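Local structure of K5 lyase (Enterobacteria phage k1-5, 2X3H) at residues I376-K390 / T410-P423. The protein cleaves the K5 capsular polysaccharide of its bacterial host by beta-elimination, probably as the trimeric tail spike through which the phage breaches the capsule. Sequence-based numbering, arbitrary orientation.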
ATOM      1  N   ILE A 376      -2.859  16.812  13.241  1.00  5.00           N
ATOM      2  CA  ILE A 376      -4.134  16.755  12.501  1.00  6.01           C
ATOM      3  C   ILE A 376      -4.899  18.065  12.603  1.00  6.24           C
ATOM      4  O   ILE A 376      -4.954  18.666  13.685  1.00  6.22           O
ATOM      5  CB  ILE A 376      -5.033  15.610  13.042  1.00  6.65           C
ATOM      6  CG1 ILE A 376      -4.315  14.271  12.926  1.00  8.41           C
ATOM      7  CG2 ILE A 376      -6.347  15.518  12.268  1.00  6.88           C
ATOM      8  CD1 ILE A 376      -4.862  13.197  13.872  1.00 11.60           C
ATOM      9  N   THR A 377      -5.496  18.510  11.490  1.00  5.88           N
ATOM     10  CA  THR A 377      -6.431  19.647  11.524  1.00  6.06           C
ATOM     11  C   THR A 377      -7.785  19.227  10.970  1.00  5.91           C
ATOM     12  O   THR A 377      -7.877  18.817   9.806  1.00  6.63           O
ATOM     13  CB  THR A 377      -5.911  20.860  10.715  1.00  7.40           C
ATOM     14  OG1 THR A 377      -4.708  21.370  11.319  1.00  9.43           O
ATOM     15  CG2 THR A 377      -6.973  21.949  10.666  1.00  7.15           C
ATOM     16  N   PHE A 378      -8.810  19.311  11.819  1.00  5.58           N
ATOM     17  CA  PHE A 378     -10.199  19.085  11.418  1.00  5.24           C
ATOM     18  C   PHE A 378     -10.840  20.466  11.392  1.00  5.23           C
ATOM     19  O   PHE A 378     -11.004  21.087  12.450  1.00  5.47           O
ATOM     20  CB  PHE A 378     -10.955  18.245  12.457  1.00  5.01           C
ATOM     21  CG  PHE A 378     -10.485  16.820  12.581  1.00  3.91           C
ATOM     22  CD1 PHE A 378     -10.502  15.960  11.486  1.00  3.67           C
ATOM     23  CD2 PHE A 378     -10.089  16.328  13.808  1.00  4.29           C
ATOM     24  CE1 PHE A 378     -10.100  14.642  11.603  1.00  3.54           C
ATOM     25  CE2 PHE A 378      -9.692  14.998  13.944  1.00  4.15           C
ATOM     26  CZ  PHE A 378      -9.692  14.158  12.837  1.00  3.74           C
ATOM     27  N   GLU A 379     -11.205  20.959  10.213  1.00  5.40           N
ATOM     28  CA  GLU A 379     -11.834  22.278  10.154  1.00  6.72           C
ATOM     29  C   GLU A 379     -13.290  22.190  10.617  1.00  7.39           C
ATOM     30  O   GLU A 379     -13.860  21.105  10.715  1.00  6.94           O
ATOM     31  CB  GLU A 379     -11.678  22.925   8.768  1.00  7.05           C
ATOM     32  CG  GLU A 379     -10.208  23.096   8.400  1.00  8.04           C
ATOM     33  CD  GLU A 379      -9.927  24.022   7.223  1.00  8.38           C
ATOM     34  OE1 GLU A 379     -10.868  24.444   6.509  1.00  8.90           O
ATOM     35  OE2 GLU A 379      -8.722  24.292   7.009  1.00  9.15           O
ATOM     36  N   SER A 380     -13.891  23.333  10.930  1.00  9.14           N
ATOM     37  CA  SER A 380     -15.109  23.298  11.734  1.00 10.98           C
ATOM     38  C   SER A 380     -16.311  22.562  11.121  1.00 11.41           C
ATOM     39  O   SER A 380     -17.154  22.044  11.859  1.00 11.85           O
ATOM     40  CB  SER A 380     -15.486  24.702  12.218  1.00 13.93           C
ATOM     41  OG  SER A 380     -16.130  25.407  11.199  1.00 16.90           O
ATOM     42  N   GLY A 381     -16.378  22.483   9.798  1.00 10.22           N
ATOM     43  CA  GLY A 381     -17.509  21.801   9.146  1.00  8.63           C
ATOM     44  C   GLY A 381     -17.226  20.343   8.804  1.00  7.34           C
ATOM     45  O   GLY A 381     -18.066  19.678   8.197  1.00  7.19           O
ATOM     46  N   SER A 382     -16.047  19.848   9.185  1.00  5.72           N
ATOM     47  CA  SER A 382     -15.622  18.500   8.759  1.00  5.35           C
ATOM     48  C   SER A 382     -16.257  17.432   9.646  1.00  5.85           C
ATOM     49  O   SER A 382     -16.395  17.645  10.851  1.00  5.73           O
ATOM     50  CB  SER A 382     -14.081  18.373   8.758  1.00  6.40           C
ATOM     51  OG  SER A 382     -13.538  18.451  10.073  1.00  6.27           O
ATOM     52  N   THR A 383     -16.629  16.294   9.048  1.00  5.37           N
ATOM     53  CA  THR A 383     -17.334  15.230   9.788  1.00  5.22           C
ATOM     54  C   THR A 383     -16.919  13.826   9.340  1.00  4.65           C
ATOM     55  O   THR A 383     -16.551  13.617   8.190  1.00  3.12           O
ATOM     56  CB  THR A 383     -18.869  15.342   9.602  1.00  6.05           C
ATOM     57  OG1 THR A 383     -19.217  15.164   8.221  1.00  6.90           O
ATOM     58  CG2 THR A 383     -19.380  16.701  10.073  1.00  6.75           C
ATOM     59  N   ARG A 384     -17.019  12.868  10.261  1.00  3.90           N
ATOM     60  CA  ARG A 384     -16.853  11.438   9.948  1.00  3.80           C
ATOM     61  C   ARG A 384     -15.499  11.108   9.308  1.00  4.25           C
ATOM     62  O   ARG A 384     -15.384  10.151   8.547  1.00  3.63           O
ATOM     63  CB  ARG A 384     -18.024  10.921   9.089  1.00  4.72           C
ATOM     64  CG  ARG A 384     -19.370  10.947   9.807  1.00  6.58           C
ATOM     65  CD  ARG A 384     -20.395  10.138   9.010  1.00  8.15           C
ATOM     66  NE  ARG A 384     -20.191   8.736   9.336  1.00 12.36           N
ATOM     67  CZ  ARG A 384     -20.690   7.689   8.723  1.00 14.90           C
ATOM     68  NH1 ARG A 384     -21.420   7.823   7.614  1.00 17.56           N
ATOM     69  NH2 ARG A 384     -20.420   6.482   9.209  1.00 12.06           N
ATOM     70  N   ASN A 385     -14.470  11.898   9.621  1.00  3.17           N
ATOM     71  CA  ASN A 385     -13.101  11.571   9.174  1.00  3.32           C
ATOM     72  C   ASN A 385     -12.361  10.756  10.235  1.00  4.33           C
ATOM     73  O   ASN A 385     -12.376  11.121  11.408  1.00  4.09           O
ATOM     74  CB  ASN A 385     -12.325  12.851   8.854  1.00  3.80           C
ATOM     75  CG  ASN A 385     -13.066  13.740   7.876  1.00  3.74           C
ATOM     76  OD1 ASN A 385     -13.576  14.819   8.246  1.00  5.72           O
ATOM     77  ND2 ASN A 385     -13.146  13.296   6.620  1.00  2.47           N
ATOM     78  N   PHE A 386     -11.742   9.648   9.817  1.00  3.50           N
ATOM     79  CA  PHE A 386     -11.050   8.734  10.725  1.00  4.24           C
ATOM     80  C   PHE A 386      -9.567   8.758  10.409  1.00  4.50           C
ATOM     81  O   PHE A 386      -9.168   8.484   9.266  1.00  3.94           O
ATOM     82  CB  PHE A 386     -11.619   7.315  10.566  1.00  4.79           C
ATOM     83  CG  PHE A 386     -10.898   6.257  11.349  1.00  5.61           C
ATOM     84  CD1 PHE A 386     -10.457   6.495  12.648  1.00  7.38           C
ATOM     85  CD2 PHE A 386     -10.700   5.001  10.788  1.00  7.09           C
ATOM     86  CE1 PHE A 386      -9.798   5.489  13.363  1.00  7.16           C
ATOM     87  CE2 PHE A 386     -10.055   3.997  11.506  1.00  7.89           C
ATOM     88  CZ  PHE A 386      -9.600   4.256  12.794  1.00  7.22           C
ATOM     89  N   VAL A 387      -8.763   9.129  11.409  1.00  3.66           N
ATOM     90  CA  VAL A 387      -7.311   9.196  11.238  1.00  4.88           C
ATOM     91  C   VAL A 387      -6.671   8.139  12.127  1.00  5.61           C
ATOM     92  O   VAL A 387      -6.921   8.113  13.338  1.00  5.78           O
ATOM     93  CB  VAL A 387      -6.730  10.591  11.596  1.00  5.29           C
ATOM     94  CG1 VAL A 387      -5.206  10.548  11.608  1.00  6.93           C
ATOM     95  CG2 VAL A 387      -7.224  11.645  10.611  1.00  5.83           C
ATOM     96  N   GLU A 388      -5.859   7.269  11.526  1.00  4.85           N
ATOM     97  CA  GLU A 388      -5.022   6.354  12.292  1.00  6.06           C
ATOM     98  C   GLU A 388      -3.592   6.845  12.277  1.00  4.95           C
ATOM     99  O   GLU A 388      -2.945   6.847  11.235  1.00  4.69           O
ATOM    100  CB  GLU A 388      -5.080   4.937  11.718  1.00  8.38           C
ATOM    101  CG  GLU A 388      -6.419   4.280  11.895  1.00 12.54           C
ATOM    102  CD  GLU A 388      -6.301   2.782  11.779  1.00 15.30           C
ATOM    103  OE1 GLU A 388      -6.215   2.277  10.639  1.00 15.37           O
ATOM    104  OE2 GLU A 388      -6.264   2.117  12.841  1.00 17.95           O
ATOM    105  N   VAL A 389      -3.125   7.286  13.444  1.00  4.22           N
ATOM    106  CA  VAL A 389      -1.736   7.670  13.641  1.00  5.34           C
ATOM    107  C   VAL A 389      -0.980   6.372  13.902  1.00  5.26           C
ATOM    108  O   VAL A 389      -0.970   5.870  15.028  1.00  6.13           O
ATOM    109  CB  VAL A 389      -1.610   8.669  14.811  1.00  4.73           C
ATOM    110  CG1 VAL A 389      -0.149   9.045  15.068  1.00  4.74           C
ATOM    111  CG2 VAL A 389      -2.446   9.920  14.531  1.00  6.20           C
ATOM    112  N   LYS A 390      -0.383   5.812  12.849  1.00  4.95           N
ATOM    113  CA  LYS A 390       0.180   4.455  12.913  1.00  5.12           C
ATOM    114  C   LYS A 390       1.487   4.388  13.701  1.00  5.53           C
ATOM    115  O   LYS A 390       1.802   3.360  14.300  1.00  6.56           O
ATOM    116  CB  LYS A 390       0.368   3.864  11.517  1.00  8.00           C
ATOM    117  CG  LYS A 390      -0.928   3.696  10.722  1.00 10.73           C
ATOM    118  CD  LYS A 390      -1.556   2.323  10.890  1.00 15.69           C
ATOM    119  CE  LYS A 390      -2.228   2.182  12.236  1.00 17.78           C
ATOM    120  NZ  LYS A 390      -1.325   1.546  13.244  1.00 20.28           N
ATOM    121  N   THR A 410     -14.568  18.701  17.198  1.00  6.12           N
ATOM    122  CA  THR A 410     -15.291  17.938  16.166  1.00  6.18           C
ATOM    123  C   THR A 410     -15.321  16.444  16.473  1.00  5.62           C
ATOM    124  O   THR A 410     -16.028  15.681  15.796  1.00  5.30           O
ATOM    125  CB  THR A 410     -14.696  18.110  14.755  1.00  6.85           C
ATOM    126  OG1 THR A 410     -13.377  17.549  14.692  1.00  6.64           O
ATOM    127  CG2 THR A 410     -14.647  19.580  14.362  1.00  8.16           C
ATOM    128  N   ILE A 411     -14.525  16.032  17.456  1.00  5.19           N
ATOM    129  CA  ILE A 411     -14.596  14.651  17.956  1.00  5.71           C
ATOM    130  C   ILE A 411     -15.630  14.680  19.064  1.00  5.55           C
ATOM    131  O   ILE A 411     -15.312  14.981  20.218  1.00  6.43           O
ATOM    132  CB  ILE A 411     -13.236  14.137  18.488  1.00  5.74           C
ATOM    133  CG1 ILE A 411     -12.141  14.263  17.413  1.00  6.28           C
ATOM    134  CG2 ILE A 411     -13.368  12.696  18.975  1.00  5.38           C
ATOM    135  CD1 ILE A 411     -10.725  13.949  17.936  1.00  6.44           C
ATOM    136  N   ASP A 412     -16.882  14.429  18.699  1.00  5.47           N
ATOM    137  CA  ASP A 412     -17.989  14.639  19.628  1.00  6.26           C
ATOM    138  C   ASP A 412     -18.806  13.388  19.928  1.00  6.96           C
ATOM    139  O   ASP A 412     -19.809  13.455  20.644  1.00  7.42           O
ATOM    140  CB  ASP A 412     -18.891  15.794  19.154  1.00  7.12           C
ATOM    141  CG  ASP A 412     -19.618  15.490  17.852  1.00  8.86           C
ATOM    142  OD1 ASP A 412     -19.534  14.337  17.356  1.00  6.73           O
ATOM    143  OD2 ASP A 412     -20.305  16.411  17.321  1.00 10.54           O
ATOM    144  N   GLY A 413     -18.367  12.247  19.396  1.00  5.90           N
ATOM    145  CA  GLY A 413     -19.005  10.966  19.684  1.00  5.78           C
ATOM    146  C   GLY A 413     -20.389  10.791  19.074  1.00  5.87           C
ATOM    147  O   GLY A 413     -21.060   9.790  19.356  1.00  7.07           O
ATOM    148  N   THR A 414     -20.815  11.749  18.248  1.00  5.48           N
ATOM    149  CA  THR A 414     -22.068  11.616  17.491  1.00  6.06           C
ATOM    150  C   THR A 414     -21.821  10.885  16.168  1.00  6.85           C
ATOM    151  O   THR A 414     -20.684  10.557  15.824  1.00  5.89           O
ATOM    152  CB  THR A 414     -22.703  12.991  17.145  1.00  6.50           C
ATOM    153  OG1 THR A 414     -21.922  13.639  16.131  1.00  6.11           O
ATOM    154  CG2 THR A 414     -22.793  13.905  18.372  1.00  6.51           C
ATOM    155  N   SER A 415     -22.878  10.679  15.386  1.00  7.11           N
ATOM    156  CA  SER A 415     -22.698  10.070  14.069  1.00  7.98           C
ATOM    157  C   SER A 415     -21.899  10.970  13.110  1.00  7.58           C
ATOM    158  O   SER A 415     -21.455  10.514  12.047  1.00  8.92           O
ATOM    159  CB  SER A 415     -24.043   9.694  13.448  1.00  9.77           C
ATOM    160  OG  SER A 415     -24.851  10.838  13.313  1.00 12.55           O
ATOM    161  N   ASN A 416     -21.711  12.236  13.477  1.00  6.36           N
ATOM    162  CA  ASN A 416     -20.891  13.151  12.674  1.00  6.61           C
ATOM    163  C   ASN A 416     -19.440  13.270  13.174  1.00  5.61           C
ATOM    164  O   ASN A 416     -18.632  13.997  12.591  1.00  5.28           O
ATOM    165  CB  ASN A 416     -21.526  14.546  12.632  1.00  8.44           C
ATOM    166  CG  ASN A 416     -22.815  14.572  11.854  1.00 10.93           C
ATOM    167  OD1 ASN A 416     -23.795  15.182  12.289  1.00 16.01           O
ATOM    168  ND2 ASN A 416     -22.842  13.893  10.729  1.00  9.49           N
ATOM    169  N   SER A 417     -19.126  12.563  14.251  1.00  5.16           N
ATOM    170  CA  SER A 417     -17.814  12.678  14.888  1.00  4.34           C
ATOM    171  C   SER A 417     -16.630  12.411  13.949  1.00  4.26           C
ATOM    172  O   SER A 417     -16.665  11.488  13.138  1.00  4.80           O
ATOM    173  CB  SER A 417     -17.725  11.711  16.071  1.00  5.92           C
ATOM    174  OG  SER A 417     -16.625  12.041  16.903  1.00  5.11           O
ATOM    175  N   ASN A 418     -15.565  13.199  14.110  1.00  3.10           N
ATOM    176  CA  ASN A 418     -14.254  12.785  13.608  1.00  2.90           C
ATOM    177  C   ASN A 418     -13.637  11.856  14.662  1.00  3.80           C
ATOM    178  O   ASN A 418     -14.091  11.840  15.808  1.00  4.11           O
ATOM    179  CB  ASN A 418     -13.359  14.009  13.330  1.00  3.67           C
ATOM    180  CG  ASN A 418     -13.859  14.854  12.167  1.00  4.86           C
ATOM    181  OD1 ASN A 418     -14.272  14.314  11.137  1.00  5.28           O
ATOM    182  ND2 ASN A 418     -13.821  16.184  12.321  1.00  5.24           N
ATOM    183  N   VAL A 419     -12.615  11.088  14.293  1.00  2.96           N
ATOM    184  CA  VAL A 419     -12.044  10.087  15.196  1.00  3.02           C
ATOM    185  C   VAL A 419     -10.540  10.020  14.953  1.00  3.64           C
ATOM    186  O   VAL A 419     -10.087  10.073  13.804  1.00  3.63           O
ATOM    187  CB  VAL A 419     -12.656   8.691  14.945  1.00  3.55           C
ATOM    188  CG1 VAL A 419     -11.921   7.608  15.766  1.00  4.91           C
ATOM    189  CG2 VAL A 419     -14.164   8.703  15.235  1.00  3.89           C
ATOM    190  N   VAL A 420      -9.771   9.913  16.035  1.00  3.09           N
ATOM    191  CA  VAL A 420      -8.321   9.687  15.932  1.00  3.96           C
ATOM    192  C   VAL A 420      -7.899   8.503  16.805  1.00  4.55           C
ATOM    193  O   VAL A 420      -8.232   8.476  17.990  1.00  4.99           O
ATOM    194  CB  VAL A 420      -7.529  10.932  16.376  1.00  4.35           C
ATOM    195  CG1 VAL A 420      -6.016  10.692  16.257  1.00  5.27           C
ATOM    196  CG2 VAL A 420      -7.959  12.148  15.550  1.00  5.34           C
ATOM    197  N   HIS A 421      -7.194   7.537  16.211  1.00  4.61           N
ATOM    198  CA  HIS A 421      -6.562   6.436  16.977  1.00  5.25           C
ATOM    199  C   HIS A 421      -5.047   6.524  16.894  1.00  6.46           C
ATOM    200  O   HIS A 421      -4.509   6.900  15.857  1.00  6.18           O
ATOM    201  CB  HIS A 421      -6.955   5.082  16.384  1.00  6.30           C
ATOM    202  CG  HIS A 421      -8.383   4.701  16.603  1.00  7.06           C
ATOM    203  ND1 HIS A 421      -8.845   3.428  16.345  1.00  9.14           N
ATOM    204  CD2 HIS A 421      -9.444   5.403  17.068  1.00  8.08           C
ATOM    205  CE1 HIS A 421     -10.136   3.369  16.623  1.00  9.45           C
ATOM    206  NE2 HIS A 421     -10.522   4.549  17.070  1.00  8.64           N
ATOM    207  N   ALA A 422      -4.370   6.135  17.976  1.00  5.24           N
ATOM    208  CA  ALA A 422      -2.902   5.964  17.980  1.00  5.79           C
ATOM    209  C   ALA A 422      -2.594   4.642  18.685  1.00  5.86           C
ATOM    210  O   ALA A 422      -2.316   4.623  19.896  1.00  5.78           O
ATOM    211  CB  ALA A 422      -2.235   7.107  18.702  1.00  5.80           C
ATOM    212  N   PRO A 423      -2.663   3.529  17.933  1.00  5.95           N
ATOM    213  CA  PRO A 423      -2.559   2.191  18.538  1.00  5.42           C
ATOM    214  C   PRO A 423      -1.260   1.944  19.337  1.00  5.10           C
ATOM    215  O   PRO A 423      -1.314   1.267  20.357  1.00  4.82           O
ATOM    216  CB  PRO A 423      -2.693   1.240  17.337  1.00  6.89           C
ATOM    217  CG  PRO A 423      -3.403   2.071  16.264  1.00  8.95           C
ATOM    218  CD  PRO A 423      -2.885   3.472  16.475  1.00  6.13           C
TER
HETATM  219  O   HOH W   1      -7.406   1.359  15.522  1.00 17.18           O
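Asn418 ND2 is gripped from both segments: it donates to Ser382 OG at 3.2 Å, to Thr410 OG1 (itself hydrogen-bonded to Gly407 O) at 2.8 Å, and more weakly to Ser382 O. This buried asparagine sits between the turn Thr414-Ser417 and strand 419-422, in the right-handed parallel beta-helix that forms the spike body. Its OD1 takes the backbone N-H of Asn385 at 2.9 Å, in the carbonyl plane, so both ends of the amide are fixed. The side chain lies flat on Phe378, planes 17° apart, with Asn418 CB 3.6 Å from the centroid of the Phe378 ring, a CH-pi contact over its face. Ile376 CG2 presses on the opposite face of that ring and Val420 CG2 meets its edge.

Strand 419-422 runs parallel to strand 386-389. Val419 N bonds to Asn385 O, Val387 N to Val419 O, His421 N to Val387 O and Val389 N to His421 O. Val387 and Val420 point into the coil, where Ile376 CD1 meets Val420 CG1 tip to tip at 3.6 Å. Phe386, Val419 and His421 lie on the other face, turned to the second subunit of the trimer, where His421 packs on Pro423 of that chain. Swung away from its own N (chi1 174°), Phe386 rises off the sheet and leans forward and across toward strand 419-422, bringing CE1 over the imidazole of His421, 3.6 Å from its CG: a T-shaped pair, planes at 77°. In the plane of that imidazole, a water hydrogen-bonded to His421 ND1 at 2.7 Å donates to Glu388 OE2, while Glu388 OE1 bonds to Tyr363 OH.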